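Local coordinates for cellobiose 2-epimerase (Ruminococcus albus, PDB 3VW5), which catalyses the reversible epimerization of cellobiose to 4-O-beta-D-glucosyl-D-mannose, acting on an unmodified sugar within an (alpha/alpha)6 barrel, at residues 34-38 / 344-350; 311-315 / 325-329; 132-136 / 192-198; 2-6 / 333-337. The protein carries 2 engineered substitutions. All coordinates share one frame; numbering follows the deposited sequence.

Contact 1: residues 34-38 / 344-350. Engineered in segment 34-38: Glu38 (natural residue Gly).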
loop_
_atom_site.group_PDB
_atom_site.type_symbol
_atom_site.label_atom_id
_atom_site.label_comp_id
_atom_site.label_asym_id
_atom_site.label_seq_id
_atom_site.Cartn_x
_atom_site.Cartn_y
_atom_site.Cartn_z
ATOM N N SER A 34 -10.541 10.760 -14.361
ATOM C CA SER A 34 -10.546 12.083 -13.720
ATOM C C SER A 34 -11.557 12.226 -12.571
ATOM O O SER A 34 -12.467 11.398 -12.400
ATOM C CB SER A 34 -10.818 13.171 -14.762
ATOM O OG SER A 34 -12.206 13.259 -15.069
ATOM N N TYR A 35 -11.387 13.293 -11.793
ATOM C CA TYR A 35 -12.325 13.650 -10.732
ATOM C C TYR A 35 -13.749 13.771 -11.275
ATOM O O TYR A 35 -14.697 13.261 -10.666
ATOM C CB TYR A 35 -11.918 14.965 -10.074
ATOM C CG TYR A 35 -13.000 15.540 -9.181
ATOM C CD1 TYR A 35 -13.086 15.174 -7.830
ATOM C CD2 TYR A 35 -13.934 16.445 -9.680
ATOM C CE1 TYR A 35 -14.061 15.684 -7.002
ATOM C CE2 TYR A 35 -14.928 16.963 -8.861
ATOM C CZ TYR A 35 -14.988 16.582 -7.518
ATOM O OH TYR A 35 -15.973 17.097 -6.691
ATOM N N GLY A 36 -13.889 14.452 -12.417
ATOM C CA GLY A 36 -15.168 14.586 -13.096
ATOM C C GLY A 36 -15.659 13.316 -13.792
ATOM O O GLY A 36 -16.638 13.337 -14.546
ATOM N N LEU A 37 -14.972 12.210 -13.531
ATOM C CA LEU A 37 -15.353 10.885 -14.024
ATOM C C LEU A 37 -15.253 10.734 -15.545
ATOM O O LEU A 37 -15.933 9.900 -16.133
ATOM C CB LEU A 37 -16.740 10.465 -13.505
ATOM C CG LEU A 37 -16.897 10.450 -11.980
ATOM C CD1 LEU A 37 -18.269 9.948 -11.575
ATOM C CD2 LEU A 37 -15.804 9.603 -11.318
ATOM N N GLU A 38 -14.395 11.548 -16.158
ATOM C CA GLU A 38 -14.031 11.405 -17.568
ATOM C C GLU A 38 -12.848 10.429 -17.696
ATOM O O GLU A 38 -11.793 10.621 -17.081
ATOM C CB GLU A 38 -13.673 12.777 -18.167
ATOM C CG GLU A 38 -14.427 13.152 -19.447
ATOM C CD GLU A 38 -13.674 12.755 -20.735
ATOM O OE1 GLU A 38 -13.785 11.568 -21.172
ATOM O OE2 GLU A 38 -12.969 13.631 -21.321
ATOM N N ARG A 344 -21.979 9.604 -6.834
ATOM C CA ARG A 344 -22.171 9.801 -8.264
ATOM C C ARG A 344 -22.092 8.470 -9.019
ATOM O O ARG A 344 -21.442 7.520 -8.574
ATOM C CB ARG A 344 -21.122 10.776 -8.817
ATOM C CG ARG A 344 -21.044 12.088 -8.053
ATOM C CD ARG A 344 -19.966 13.022 -8.604
ATOM N NE ARG A 344 -18.617 12.576 -8.279
ATOM C CZ ARG A 344 -17.526 12.998 -8.910
ATOM N NH1 ARG A 344 -17.627 13.878 -9.894
ATOM N NH2 ARG A 344 -16.333 12.533 -8.567
ATOM N N GLU A 345 -22.763 8.397 -10.161
ATOM C CA GLU A 345 -22.507 7.317 -11.097
ATOM C C GLU A 345 -21.334 7.722 -11.968
ATOM O O GLU A 345 -21.168 8.903 -12.282
ATOM C CB GLU A 345 -23.712 7.120 -12.012
ATOM C CG GLU A 345 -24.847 6.321 -11.424
ATOM C CD GLU A 345 -26.054 6.354 -12.339
ATOM O OE1 GLU A 345 -25.856 6.274 -13.584
ATOM O OE2 GLU A 345 -27.195 6.494 -11.820
ATOM N N GLY A 346 -20.461 6.782 -12.296
ATOM C CA GLY A 346 -20.197 5.640 -11.471
ATOM C C GLY A 346 -18.782 5.994 -11.021
ATOM O O GLY A 346 -17.807 5.845 -11.769
ATOM N N GLY A 347 -18.680 6.549 -9.820
ATOM C CA GLY A 347 -17.393 6.781 -9.205
ATOM C C GLY A 347 -17.231 5.799 -8.062
ATOM O O GLY A 347 -18.099 4.936 -7.865
ATOM N N GLU A 348 -16.135 5.919 -7.310
ATOM C CA GLU A 348 -15.932 5.029 -6.178
ATOM C C GLU A 348 -15.658 5.758 -4.868
ATOM O O GLU A 348 -16.586 6.005 -4.105
ATOM C CB GLU A 348 -14.905 3.915 -6.476
ATOM C CG GLU A 348 -13.503 4.372 -6.799
ATOM C CD GLU A 348 -12.497 4.006 -5.700
ATOM O OE1 GLU A 348 -12.055 4.947 -4.991
ATOM O OE2 GLU A 348 -12.147 2.804 -5.552
ATOM N N TRP A 349 -14.398 6.071 -4.591
ATOM C CA TRP A 349 -14.055 6.882 -3.427
ATOM C C TRP A 349 -13.387 8.159 -3.918
ATOM O O TRP A 349 -12.568 8.115 -4.830
ATOM C CB TRP A 349 -13.093 6.150 -2.474
ATOM C CG TRP A 349 -13.679 4.991 -1.711
ATOM C CD1 TRP A 349 -14.745 4.201 -2.088
ATOM C CD2 TRP A 349 -13.239 4.491 -0.437
ATOM N NE1 TRP A 349 -14.988 3.250 -1.125
ATOM C CE2 TRP A 349 -14.082 3.399 -0.103
ATOM C CE3 TRP A 349 -12.213 4.848 0.447
ATOM C CZ2 TRP A 349 -13.926 2.663 1.083
ATOM C CZ3 TRP A 349 -12.066 4.120 1.628
ATOM C CH2 TRP A 349 -12.919 3.040 1.934
ATOM N N TYR A 350 -13.736 9.293 -3.324
ATOM C CA TYR A 350 -12.977 10.505 -3.566
ATOM C C TYR A 350 -11.558 10.353 -3.030
ATOM O O TYR A 350 -11.343 9.787 -1.954
ATOM C CB TYR A 350 -13.630 11.698 -2.881
ATOM C CG TYR A 350 -14.926 12.138 -3.488
ATOM C CD1 TYR A 350 -14.947 12.919 -4.644
ATOM C CD2 TYR A 350 -16.133 11.806 -2.894
ATOM C CE1 TYR A 350 -16.143 13.347 -5.190
ATOM C CE2 TYR A 350 -17.333 12.219 -3.432
ATOM C CZ TYR A 350 -17.331 12.996 -4.575
ATOM O OH TYR A 350 -18.518 13.422 -5.101
HETATM O O HOH W 1 -18.344 15.512 -6.559
#
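Arg344 reaches across to Tyr35 and engages it twice, through the main-chain carbonyl and over the ring. NH2 donates to Tyr35 O at 2.8 Å, in the carbonyl plane and with the oxygen only 14° out of the guanidinium plane; NH1 adds a weak bond to the same oxygen. The cation-pi evidence is equally direct: CZ lies 4.7 Å from the centroid of the Tyr35 ring, 13° off its normal. Asp342 supplies a salt bridge to NH2.

Apolar contacts flank this grip. Leu37 CG sits over one guanidinium face, 4.0 Å from NH2, while Leu37 CD2 approaches Gly347 CA at 3.9 Å. Tyr35 CE1 meets the edge of the Tyr350 ring at CE1, 3.6 Å away, with the ring planes inclined at 38°.

A polar link completes the contact: one water bridges the two phenols, 2.9 Å from Tyr35 OH and 2.6 Å from Tyr350 OH.

Ser34 to Leu37 form a type I beta turn, which presents Tyr35 O and the Leu37 side chain to the other loop. The arrangement is a surface loop-to-loop contact of the (alpha/alpha)6 barrel, joining the connections that follow helices 2-19 and 323-340.

Contact 2: residues 311-315 / 325-329; sequences VGFIN and FLESA
Phe313 and Phe325 lie where two nearly antiparallel helices come close: the axes of segments 311-315 and 325-329 approach to 8.0 Å with N-to-C directions at 160°, and the CA atoms of the two phenylalanines are 5.2 Å from each other. The pair is a helical hairpin of the (alpha/alpha)6 barrel, since only a short connection separates helix 303-318 from helix 323-340.

Phe313 is the main wedge. With CG beside the backbone N and opposite the carbonyl carbon (chi1 -78°), its ring is laid against the second helix, and Ser328 CB rests over one face, 4.0 Å from the centroid and 27° off the normal, a CH-pi contact displaced toward the rim. Phe313 CD1 meets Phe325 CD1 at 4.0 Å; the two side chains cross at about a right angle. On another flank, Ile314 CG1 packs on Ala329 CB at 3.8 Å and touches Leu326 CD1 more distantly, at 4.3 Å. The small Ala329 and Ser328 side chains probably help the helices approach this closely. Helix 261-281 adds to the same cluster, with Gln279 touching both phenylalanines.

Ser328 thus splits its roles: its methylene faces the aromatic ring while its hydroxyl turns to Lys324 O of its own helix and to Gln279 of helix 261-281, hydrogen-bonding both. Every touching residue is buried, and the pairing between these segments rests on van der Waals and CH-pi contacts, without a polar bond from one to the other, so the fit between them probably depends largely on shape.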
loop_
_atom_site.group_PDB
_atom_site.type_symbol
_atom_site.label_atom_id
_atom_site.label_comp_id
_atom_site.label_asym_id
_atom_site.label_seq_id
_atom_site.Cartn_x
_atom_site.Cartn_y
_atom_site.Cartn_z
ATOM N N VAL A 311 -8.203 -0.406 9.569
ATOM C CA VAL A 311 -7.468 -1.634 9.857
ATOM C C VAL A 311 -6.577 -1.506 11.105
ATOM O O VAL A 311 -6.623 -2.351 12.000
ATOM C CB VAL A 311 -6.574 -2.053 8.690
ATOM C CG1 VAL A 311 -5.888 -3.381 9.013
ATOM C CG2 VAL A 311 -7.376 -2.161 7.407
ATOM N N GLY A 312 -5.758 -0.460 11.157
ATOM C CA GLY A 312 -4.795 -0.298 12.231
ATOM C C GLY A 312 -5.429 -0.200 13.604
ATOM O O GLY A 312 -4.898 -0.710 14.584
ATOM N N PHE A 313 -6.571 0.469 13.676
ATOM C CA PHE A 313 -7.313 0.590 14.922
ATOM C C PHE A 313 -7.939 -0.740 15.374
ATOM O O PHE A 313 -7.973 -1.045 16.574
ATOM C CB PHE A 313 -8.396 1.660 14.783
ATOM C CG PHE A 313 -7.880 3.065 14.881
ATOM C CD1 PHE A 313 -6.725 3.349 15.611
ATOM C CD2 PHE A 313 -8.553 4.111 14.247
ATOM C CE1 PHE A 313 -6.248 4.645 15.710
ATOM C CE2 PHE A 313 -8.084 5.409 14.339
ATOM C CZ PHE A 313 -6.925 5.675 15.076
ATOM N N ILE A 314 -8.457 -1.507 14.414
ATOM C CA ILE A 314 -9.034 -2.811 14.707
ATOM C C ILE A 314 -7.933 -3.743 15.201
ATOM O O ILE A 314 -8.090 -4.429 16.214
ATOM C CB ILE A 314 -9.747 -3.404 13.477
ATOM C CG1 ILE A 314 -11.025 -2.599 13.196
ATOM C CG2 ILE A 314 -10.042 -4.892 13.678
ATOM C CD1 ILE A 314 -11.801 -3.073 11.996
ATOM N N ASN A 315 -6.814 -3.732 14.483
ATOM C CA ASN A 315 -5.618 -4.452 14.879
ATOM C C ASN A 315 -5.149 -4.083 16.287
ATOM O O ASN A 315 -4.736 -4.954 17.065
ATOM C CB ASN A 315 -4.498 -4.195 13.875
ATOM C CG ASN A 315 -3.283 -5.052 14.135
ATOM O OD1 ASN A 315 -3.265 -6.235 13.790
ATOM N ND2 ASN A 315 -2.261 -4.464 14.743
ATOM N N PHE A 325 -10.378 1.749 20.664
ATOM C CA PHE A 325 -9.800 1.539 19.331
ATOM C C PHE A 325 -10.892 1.144 18.340
ATOM O O PHE A 325 -10.941 1.627 17.189
ATOM C CB PHE A 325 -8.705 0.470 19.358
ATOM C CG PHE A 325 -7.368 0.963 19.863
ATOM C CD1 PHE A 325 -6.821 2.145 19.397
ATOM C CD2 PHE A 325 -6.652 0.227 20.795
ATOM C CE1 PHE A 325 -5.584 2.585 19.854
ATOM C CE2 PHE A 325 -5.412 0.661 21.257
ATOM C CZ PHE A 325 -4.877 1.846 20.788
ATOM N N LEU A 326 -11.775 0.271 18.811
ATOM C CA LEU A 326 -12.943 -0.170 18.058
ATOM C C LEU A 326 -13.867 0.989 17.691
ATOM O O LEU A 326 -14.283 1.125 16.542
ATOM C CB LEU A 326 -13.715 -1.177 18.891
ATOM C CG LEU A 326 -14.139 -2.402 18.108
ATOM C CD1 LEU A 326 -13.328 -2.505 16.824
ATOM C CD2 LEU A 326 -13.954 -3.628 18.975
ATOM N N GLU A 327 -14.206 1.811 18.681
ATOM C CA GLU A 327 -15.014 2.997 18.433
ATOM C C GLU A 327 -14.358 3.907 17.401
ATOM O O GLU A 327 -15.020 4.391 16.481
ATOM C CB GLU A 327 -15.289 3.760 19.731
ATOM C CG GLU A 327 -16.619 3.380 20.400
ATOM C CD GLU A 327 -16.440 2.655 21.735
ATOM O OE1 GLU A 327 -16.803 1.450 21.799
ATOM O OE2 GLU A 327 -15.952 3.287 22.718
ATOM N N SER A 328 -13.052 4.121 17.529
ATOM C CA SER A 328 -12.336 4.932 16.545
ATOM C C SER A 328 -12.489 4.352 15.135
ATOM O O SER A 328 -12.776 5.080 14.182
ATOM C CB SER A 328 -10.859 5.047 16.908
ATOM O OG SER A 328 -10.698 5.740 18.126
ATOM N N ALA A 329 -12.295 3.038 15.015
ATOM C CA ALA A 329 -12.507 2.344 13.751
ATOM C C ALA A 329 -13.867 2.704 13.169
ATOM O O ALA A 329 -13.958 3.136 12.011
ATOM C CB ALA A 329 -12.402 0.840 13.944
#

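Contact 3: residues 132-136 / 192-198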
loop_
_atom_site.group_PDB
_atom_site.type_symbol
_atom_site.label_atom_id
_atom_site.label_comp_id
_atom_site.label_asym_id
_atom_site.label_seq_id
_atom_site.Cartn_x
_atom_site.Cartn_y
_atom_site.Cartn_z
ATOM N N LEU A 132 5.222 -17.236 -8.919
ATOM C CA LEU A 132 6.160 -17.350 -7.793
ATOM C C LEU A 132 7.625 -17.204 -8.238
ATOM O O LEU A 132 8.427 -16.529 -7.590
ATOM C CB LEU A 132 5.963 -18.683 -7.068
ATOM C CG LEU A 132 6.900 -18.893 -5.882
ATOM C CD1 LEU A 132 6.511 -17.993 -4.729
ATOM C CD2 LEU A 132 6.878 -20.329 -5.432
ATOM N N ALA A 133 7.968 -17.846 -9.346
ATOM C CA ALA A 133 9.269 -17.638 -9.954
ATOM C C ALA A 133 9.546 -16.122 -10.217
ATOM O O ALA A 133 10.589 -15.590 -9.839
ATOM C CB ALA A 133 9.392 -18.459 -11.235
ATOM N N LEU A 134 8.609 -15.435 -10.857
ATOM C CA LEU A 134 8.762 -14.021 -11.109
ATOM C C LEU A 134 8.957 -13.259 -9.799
ATOM O O LEU A 134 9.757 -12.326 -9.703
ATOM C CB LEU A 134 7.535 -13.511 -11.833
ATOM C CG LEU A 134 7.691 -13.310 -13.340
ATOM C CD1 LEU A 134 8.785 -14.191 -13.878
ATOM C CD2 LEU A 134 6.354 -13.573 -14.042
ATOM N N ALA A 135 8.228 -13.665 -8.775
ATOM C CA ALA A 135 8.361 -13.029 -7.484
ATOM C C ALA A 135 9.793 -13.152 -6.963
ATOM O O ALA A 135 10.398 -12.155 -6.533
ATOM C CB ALA A 135 7.356 -13.602 -6.506
ATOM N N TYR A 136 10.342 -14.363 -7.010
ATOM C CA TYR A 136 11.709 -14.586 -6.552
ATOM C C TYR A 136 12.682 -13.861 -7.462
ATOM O O TYR A 136 13.672 -13.302 -7.004
ATOM C CB TYR A 136 12.035 -16.079 -6.518
ATOM C CG TYR A 136 11.541 -16.793 -5.287
ATOM C CD1 TYR A 136 12.138 -16.573 -4.059
ATOM C CD2 TYR A 136 10.473 -17.684 -5.351
ATOM C CE1 TYR A 136 11.694 -17.222 -2.931
ATOM C CE2 TYR A 136 10.018 -18.328 -4.232
ATOM C CZ TYR A 136 10.639 -18.098 -3.018
ATOM O OH TYR A 136 10.211 -18.738 -1.873
ATOM N N LEU A 192 5.711 -12.931 0.303
ATOM C CA LEU A 192 6.550 -13.935 -0.342
ATOM C C LEU A 192 6.846 -15.058 0.634
ATOM O O LEU A 192 6.957 -16.204 0.244
ATOM C CB LEU A 192 7.883 -13.334 -0.793
ATOM C CG LEU A 192 8.405 -13.725 -2.180
ATOM C CD1 LEU A 192 9.930 -13.593 -2.239
ATOM C CD2 LEU A 192 7.950 -15.115 -2.585
ATOM N N TYR A 193 6.986 -14.723 1.911
ATOM C CA TYR A 193 7.301 -15.744 2.899
ATOM C C TYR A 193 6.047 -16.554 3.209
ATOM O O TYR A 193 6.094 -17.773 3.313
ATOM C CB TYR A 193 7.890 -15.121 4.167
ATOM C CG TYR A 193 8.288 -16.129 5.207
ATOM C CD1 TYR A 193 9.542 -16.741 5.171
ATOM C CD2 TYR A 193 7.412 -16.486 6.214
ATOM C CE1 TYR A 193 9.908 -17.670 6.112
ATOM C CE2 TYR A 193 7.764 -17.417 7.168
ATOM C CZ TYR A 193 9.019 -18.009 7.116
ATOM O OH TYR A 193 9.369 -18.946 8.073
ATOM N N LYS A 194 4.924 -15.861 3.344
ATOM C CA LYS A 194 3.630 -16.510 3.505
ATOM C C LYS A 194 3.422 -17.519 2.382
ATOM O O LYS A 194 2.957 -18.632 2.610
ATOM C CB LYS A 194 2.513 -15.457 3.494
ATOM C CG LYS A 194 1.097 -16.011 3.495
ATOM C CD LYS A 194 0.239 -15.266 4.500
ATOM C CE LYS A 194 -0.443 -16.229 5.480
ATOM N NZ LYS A 194 -1.124 -15.500 6.604
ATOM N N ALA A 195 3.793 -17.125 1.170
ATOM C CA ALA A 195 3.562 -17.953 -0.004
ATOM C C ALA A 195 4.389 -19.243 -0.053
ATOM O O ALA A 195 3.910 -20.264 -0.568
ATOM C CB ALA A 195 3.779 -17.148 -1.281
ATOM N N ASP A 196 5.622 -19.203 0.462
ATOM C CA ASP A 196 6.595 -20.247 0.128
ATOM C C ASP A 196 7.686 -20.530 1.176
ATOM O O ASP A 196 8.565 -21.376 0.954
ATOM C CB ASP A 196 7.229 -19.917 -1.225
ATOM C CG ASP A 196 7.981 -21.073 -1.810
ATOM O OD1 ASP A 196 7.323 -22.000 -2.328
ATOM O OD2 ASP A 196 9.230 -21.054 -1.762
ATOM N N GLY A 197 7.629 -19.808 2.292
ATOM C CA GLY A 197 8.495 -20.043 3.442
ATOM C C GLY A 197 10.011 -20.037 3.291
ATOM O O GLY A 197 10.691 -20.563 4.152
ATOM N N ASN A 198 10.538 -19.453 2.215
ATOM C CA ASN A 198 11.986 -19.362 1.975
ATOM C C ASN A 198 12.697 -18.553 3.047
ATOM O O ASN A 198 12.366 -17.391 3.269
ATOM C CB ASN A 198 12.265 -18.766 0.583
ATOM C CG ASN A 198 13.764 -18.619 0.280
ATOM O OD1 ASN A 198 14.212 -17.597 -0.251
ATOM N ND2 ASN A 198 14.536 -19.644 0.609
HETATM O O HOH W 2 9.302 -17.622 0.335
#
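Leu192 CD2 is the centre of the apolar patch, touching Leu132 CD1 at 3.9 Å, Ala135 CB at 4.2 Å and the ring of Tyr136. These residues join helix 129-145 to helix 179-196 in the (alpha/alpha)6 barrel; the short axes stay 11.4 Å apart and run at 139°, a separation bridged by large side chains. Leu192 CD2 lies over one face of the Tyr136 ring, 17° off the normal and 4.2 Å from the centroid, which identifies a CH-pi contact offset toward the rim. Val201 of helix 199-216 touches both Tyr136 and Leu192.

Outward from this patch the surface turns polar around Asp196. Leu132 CD2 still packs against the carboxylate, 3.6 Å from OD1, with the two side chains crossing at about a right angle. Asp196 CG stands anti to the backbone N, which swings the carboxylate toward the first helix, and there Tyr136 OH donates to OD2 at 2.5 Å. Ring and carboxylate planes are nearly perpendicular, and the hydroxyl arrives on the anti side of OD2, tilted 29° out of the carboxylate plane. Asn198, the N-cap residue of the following helix, brings its CB alongside the same phenol.

A water fastens the outer end: it donates to Tyr136 OH and to Leu192 O, and accepts from the backbone N of Asn198 at 2.9 Å.

Contact 4: residues 2-6 / 333-337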
loop_
_atom_site.group_PDB
_atom_site.type_symbol
_atom_site.label_atom_id
_atom_site.label_comp_id
_atom_site.label_asym_id
_atom_site.label_seq_id
_atom_site.Cartn_x
_atom_site.Cartn_y
_atom_site.Cartn_z
ATOM N N MET A 2 -20.906 -2.957 11.314
ATOM C CA MET A 2 -19.765 -2.526 10.504
ATOM C C MET A 2 -19.293 -3.521 9.428
ATOM O O MET A 2 -19.070 -3.130 8.267
ATOM C CB MET A 2 -18.598 -2.139 11.407
ATOM C CG MET A 2 -17.607 -1.165 10.782
ATOM S SD MET A 2 -16.155 -0.988 11.858
ATOM C CE MET A 2 -15.677 -2.718 11.966
ATOM N N ILE A 3 -19.128 -4.795 9.794
ATOM C CA ILE A 3 -18.601 -5.761 8.828
ATOM C C ILE A 3 -19.538 -5.938 7.643
ATOM O O ILE A 3 -19.096 -6.001 6.498
ATOM C CB ILE A 3 -18.296 -7.135 9.447
ATOM C CG1 ILE A 3 -17.243 -7.003 10.540
ATOM C CG2 ILE A 3 -17.805 -8.095 8.372
ATOM C CD1 ILE A 3 -16.849 -8.314 11.161
ATOM N N SER A 4 -20.832 -6.010 7.919
ATOM C CA SER A 4 -21.817 -6.242 6.874
ATOM C C SER A 4 -21.822 -5.096 5.859
ATOM O O SER A 4 -21.917 -5.320 4.639
ATOM C CB SER A 4 -23.202 -6.440 7.494
ATOM O OG SER A 4 -24.186 -5.700 6.796
ATOM N N GLU A 5 -21.701 -3.873 6.367
ATOM C CA GLU A 5 -21.691 -2.680 5.515
ATOM C C GLU A 5 -20.450 -2.631 4.633
ATOM O O GLU A 5 -20.530 -2.362 3.424
ATOM C CB GLU A 5 -21.772 -1.407 6.364
ATOM C CG GLU A 5 -23.019 -1.321 7.243
ATOM C CD GLU A 5 -22.963 -0.178 8.245
ATOM O OE1 GLU A 5 -21.960 0.572 8.236
ATOM O OE2 GLU A 5 -23.919 -0.035 9.047
ATOM N N ILE A 6 -19.303 -2.910 5.243
ATOM C CA ILE A 6 -18.045 -2.855 4.521
ATOM C C ILE A 6 -17.992 -3.929 3.441
ATOM O O ILE A 6 -17.541 -3.668 2.321
ATOM C CB ILE A 6 -16.846 -2.920 5.486
ATOM C CG1 ILE A 6 -16.611 -1.541 6.101
ATOM C CG2 ILE A 6 -15.600 -3.399 4.774
ATOM C CD1 ILE A 6 -15.719 -1.557 7.308
ATOM N N TRP A 333 -14.758 4.806 9.762
ATOM C CA TRP A 333 -15.642 4.204 8.767
ATOM C C TRP A 333 -16.925 5.026 8.549
ATOM O O TRP A 333 -17.311 5.304 7.404
ATOM C CB TRP A 333 -15.972 2.765 9.147
ATOM C CG TRP A 333 -17.079 2.184 8.361
ATOM C CD1 TRP A 333 -18.257 1.699 8.843
ATOM C CD2 TRP A 333 -17.125 2.016 6.939
ATOM N NE1 TRP A 333 -19.032 1.237 7.811
ATOM C CE2 TRP A 333 -18.362 1.420 6.631
ATOM C CE3 TRP A 333 -16.235 2.307 5.900
ATOM C CZ2 TRP A 333 -18.740 1.112 5.327
ATOM C CZ3 TRP A 333 -16.607 1.997 4.603
ATOM C CH2 TRP A 333 -17.853 1.407 4.328
ATOM N N GLU A 334 -17.580 5.422 9.640
ATOM C CA GLU A 334 -18.788 6.239 9.530
ATOM C C GLU A 334 -18.512 7.460 8.652
ATOM O O GLU A 334 -19.332 7.834 7.804
ATOM C CB GLU A 334 -19.325 6.648 10.905
ATOM C CG GLU A 334 -19.930 5.490 11.714
ATOM C CD GLU A 334 -21.175 4.868 11.064
ATOM O OE1 GLU A 334 -21.411 3.636 11.257
ATOM O OE2 GLU A 334 -21.923 5.611 10.365
ATOM N N ASN A 335 -17.338 8.058 8.830
ATOM C CA ASN A 335 -16.987 9.247 8.063
ATOM C C ASN A 335 -16.519 8.966 6.637
ATOM O O ASN A 335 -16.672 9.812 5.758
ATOM C CB ASN A 335 -16.000 10.115 8.835
ATOM C CG ASN A 335 -16.641 10.774 10.035
ATOM O OD1 ASN A 335 -17.204 11.860 9.930
ATOM N ND2 ASN A 335 -16.588 10.107 11.180
ATOM N N ILE A 336 -15.964 7.781 6.400
ATOM C CA ILE A 336 -15.732 7.330 5.034
ATOM C C ILE A 336 -17.074 7.294 4.272
ATOM O O ILE A 336 -17.172 7.777 3.140
ATOM C CB ILE A 336 -15.062 5.945 5.002
ATOM C CG1 ILE A 336 -13.610 6.046 5.463
ATOM C CG2 ILE A 336 -15.116 5.336 3.612
ATOM C CD1 ILE A 336 -12.956 4.689 5.641
ATOM N N LYS A 337 -18.109 6.740 4.898
ATOM C CA LYS A 337 -19.423 6.649 4.261
ATOM C C LYS A 337 -20.004 8.023 3.937
ATOM O O LYS A 337 -20.470 8.272 2.824
ATOM C CB LYS A 337 -20.417 5.902 5.166
ATOM C CG LYS A 337 -20.145 4.424 5.355
ATOM C CD LYS A 337 -21.315 3.726 6.043
ATOM C CE LYS A 337 -21.478 4.190 7.480
ATOM N NZ LYS A 337 -22.622 3.506 8.140
#
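Near Met2, at the start of helix 2-19, and Trp333, within helix 323-340, two segments run roughly parallel, their axes 11.9 Å apart at 33°, a gap spanned largely by the Trp333 indole. Its CG is anti to the backbone N (chi1 168°), carrying the ring toward the first helix, where Ile6 CG1 sits over the centre of the six-membered ring, 3.4 Å from the centroid: a CH-pi contact. Lys337 CG packs on the opposite indole face. Met2 CG touches CD1 of Trp333 at 3.5 Å, and the sulfur makes an oblique Met-aromatic approach.

In the (alpha/alpha)6 barrel this contact sets the N-terminal helix 2-19 beside helix 323-340, near the C-terminus: Met2 also pairs through its backbone with Ile389.

At the indole edge, Trp333 NE1 donates to Glu5 OE1 at 3.0 Å (N-H...O angle 163°), close to the ring plane. Lys337 NZ, also 3.0 Å from OE1, comes from above the carboxylate plane, giving that oxygen two donors. The same ammonium forms a salt bridge with Glu334 OE2, through a weak hydrogen bond, and probably offsets the repulsion between the two carboxylates, whose OE1 atoms lie 4.3 Å apart; Glu334 OE1 has a further partner in Lys330.

How the contacts relate
Contacts 1, 2 and 4 form a connected group, whereas contact 3 lies apart, its centre 36 Å from that of contact 1 on the other side of the chain's centre. Helix 323-340 is common to contacts 2 and 4, whose centres are 12 Å apart and which touch where Ile314 CD1 meets Met2 CE at 3.9 Å. Segment 344-350 of contact 1 follows that helix, and contact 1 joins contact 4 through Trp349 CH2 and Ile336 CG2, at 3.6 Å. Along the chain, contact 3 closes before contact 2 opens, and both are nested in the loops closed by contacts 1 and 4, which cross. Contacts 1 and 4 join early and late chain parts, consistent with barrel closure.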